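Local coordinates for anthranilate-CoA ligase (Stigmatella aurantiaca, PDB 4WV3), which is a CoA ligase of the ANL superfamily of AMP-binding enzymes, at residues Leu204-Asp210 with Arg288-Ser292. Numbering follows the deposited sequence.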
loop_
_atom_site.group_PDB
_atom_site.type_symbol
_atom_site.label_atom_id
_atom_site.label_comp_id
_atom_site.label_asym_id
_atom_site.label_seq_id
_atom_site.Cartn_x
_atom_site.Cartn_y
_atom_site.Cartn_z
ATOM N N LEU A 204 -12.967 -5.016 8.757
ATOM C CA LEU A 204 -13.599 -4.693 7.485
ATOM C C LEU A 204 -14.888 -5.485 7.305
ATOM O O LEU A 204 -15.882 -4.966 6.796
ATOM C CB LEU A 204 -12.648 -4.964 6.320
ATOM C CG LEU A 204 -13.201 -4.605 4.940
ATOM C CD1 LEU A 204 -13.528 -3.121 4.868
ATOM C CD2 LEU A 204 -12.228 -4.999 3.843
ATOM N N GLY A 205 -14.867 -6.744 7.727
ATOM C CA GLY A 205 -16.038 -7.595 7.639
ATOM C C GLY A 205 -16.171 -8.285 6.296
ATOM O O GLY A 205 -17.278 -8.457 5.788
ATOM N N LEU A 206 -15.038 -8.676 5.718
ATOM C CA LEU A 206 -15.037 -9.406 4.455
ATOM C C LEU A 206 -15.748 -10.746 4.585
ATOM O O LEU A 206 -15.561 -11.468 5.564
ATOM C CB LEU A 206 -13.608 -9.630 3.955
ATOM C CG LEU A 206 -13.012 -8.542 3.064
ATOM C CD1 LEU A 206 -11.650 -8.969 2.547
ATOM C CD2 LEU A 206 -13.951 -8.229 1.910
ATOM N N ARG A 207 -16.564 -11.071 3.589
ATOM C CA ARG A 207 -17.297 -12.331 3.576
ATOM C C ARG A 207 -17.216 -13.004 2.208
ATOM O O ARG A 207 -16.695 -12.428 1.253
ATOM C CB ARG A 207 -18.752 -12.107 3.996
ATOM C CG ARG A 207 -19.453 -10.983 3.254
ATOM C CD ARG A 207 -20.495 -10.310 4.136
ATOM N NE ARG A 207 -21.225 -9.265 3.425
ATOM C CZ ARG A 207 -22.012 -8.370 4.016
ATOM N NH1 ARG A 207 -22.167 -8.386 5.333
ATOM N NH2 ARG A 207 -22.639 -7.454 3.290
ATOM N N GLU A 208 -17.732 -14.226 2.125
ATOM C CA GLU A 208 -17.628 -15.038 0.914
ATOM C C GLU A 208 -18.356 -14.423 -0.285
ATOM O O GLU A 208 -17.950 -14.614 -1.434
ATOM C CB GLU A 208 -18.137 -16.458 1.193
ATOM C CG GLU A 208 -18.019 -17.426 0.025
ATOM C CD GLU A 208 -19.285 -17.494 -0.808
ATOM O OE1 GLU A 208 -20.341 -17.037 -0.322
ATOM O OE2 GLU A 208 -19.224 -18.005 -1.946
ATOM N N SER A 209 -19.421 -13.676 -0.015
ATOM C CA SER A 209 -20.214 -13.064 -1.077
ATOM C C SER A 209 -19.567 -11.798 -1.637
ATOM O O SER A 209 -20.022 -11.255 -2.642
ATOM C CB SER A 209 -21.625 -12.751 -0.575
ATOM O OG SER A 209 -21.584 -11.880 0.542
ATOM N N ASP A 210 -18.507 -11.332 -0.984
ATOM C CA ASP A 210 -17.829 -10.106 -1.398
ATOM C C ASP A 210 -16.958 -10.289 -2.636
ATOM O O ASP A 210 -16.625 -11.410 -3.024
ATOM C CB ASP A 210 -16.979 -9.544 -0.255
ATOM C CG ASP A 210 -17.787 -8.720 0.726
ATOM O OD1 ASP A 210 -18.714 -8.006 0.286
ATOM O OD2 ASP A 210 -17.492 -8.784 1.937
ATOM N N ARG A 288 -20.319 -1.742 -1.653
ATOM C CA ARG A 288 -20.989 -1.627 -0.363
ATOM C C ARG A 288 -20.060 -0.947 0.633
ATOM O O ARG A 288 -20.508 -0.347 1.609
ATOM C CB ARG A 288 -21.433 -2.999 0.159
ATOM C CG ARG A 288 -20.306 -3.895 0.653
ATOM C CD ARG A 288 -20.850 -5.224 1.164
ATOM N NE ARG A 288 -19.805 -6.081 1.720
ATOM C CZ ARG A 288 -19.487 -6.130 3.011
ATOM N NH1 ARG A 288 -20.132 -5.371 3.884
ATOM N NH2 ARG A 288 -18.524 -6.941 3.429
ATOM N N LEU A 289 -18.760 -1.037 0.366
ATOM C CA LEU A 289 -17.749 -0.412 1.209
ATOM C C LEU A 289 -16.528 -0.005 0.394
ATOM O O LEU A 289 -16.188 -0.647 -0.601
ATOM C CB LEU A 289 -17.318 -1.357 2.331
ATOM C CG LEU A 289 -18.179 -1.401 3.594
ATOM C CD1 LEU A 289 -17.605 -2.392 4.593
ATOM C CD2 LEU A 289 -18.289 -0.015 4.210
ATOM N N CYS A 290 -15.874 1.066 0.826
ATOM C CA CYS A 290 -14.619 1.493 0.224
ATOM C C CYS A 290 -13.550 1.617 1.301
ATOM O O CYS A 290 -13.856 1.885 2.462
ATOM C CB CYS A 290 -14.791 2.822 -0.512
ATOM S SG CYS A 290 -15.787 2.716 -2.018
ATOM N N VAL A 291 -12.296 1.409 0.912
ATOM C CA VAL A 291 -11.182 1.473 1.850
ATOM C C VAL A 291 -10.116 2.444 1.352
ATOM O O VAL A 291 -9.780 2.454 0.167
ATOM C CB VAL A 291 -10.549 0.080 2.062
ATOM C CG1 VAL A 291 -9.416 0.149 3.077
ATOM C CG2 VAL A 291 -11.602 -0.922 2.507
ATOM N N SER A 292 -9.593 3.262 2.261
ATOM C CA SER A 292 -8.535 4.211 1.929
ATOM C C SER A 292 -7.338 4.048 2.859
ATOM O O SER A 292 -7.502 3.813 4.057
ATOM C CB SER A 292 -9.056 5.647 2.002
ATOM O OG SER A 292 -8.027 6.578 1.720
HETATM O O HOH W 1 -18.566 -5.222 6.716
#
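R288 reaches across to D210 and shows how one arginine can hold both ends of a helix-to-strand connection, G205 near its start and D210 at its end. From CB, which points at the 204-210 loop, CG turns into the position between backbone N and carbonyl carbon (chi1 73°), and the chain then runs extended to NE. R288 CD lies 3.6 Å from both R207 NH2 and D210 OD1. Next, R288 NE donates to D210 OD1 at 2.6 Å, while R288 NH2 binds D210 OD2, also at 2.6 Å; this side-on salt bridge uses the syn lone pairs of both oxygens, with carboxylate and guanidinium only 3° from coplanar. R288 NH2 also donates to G205 O at 3.1 Å, less straight (136°) and from above the carbonyl plane. NH1 meets a water that donates to L204 O. Over one face of the R288 guanidinium lies that of R207, nearly parallel, with centres 3.5 Å apart; the carboxylate probably eases the like charges. D210 OD2 is held a second time, on its anti side, by R207 N, within the type I turn 207-210, and OD1 also bonds T261. Beyond the polar cluster, L204 CD1 packs on V291 CG2 at 3.8 Å and more loosely on L289 CD1. The contact thus joins the link from helix 191-204 to strand 211-214 with strand 289-292, across the intervening strand 262-265, whose I262 and Y264 touch leucines of both segments and V291.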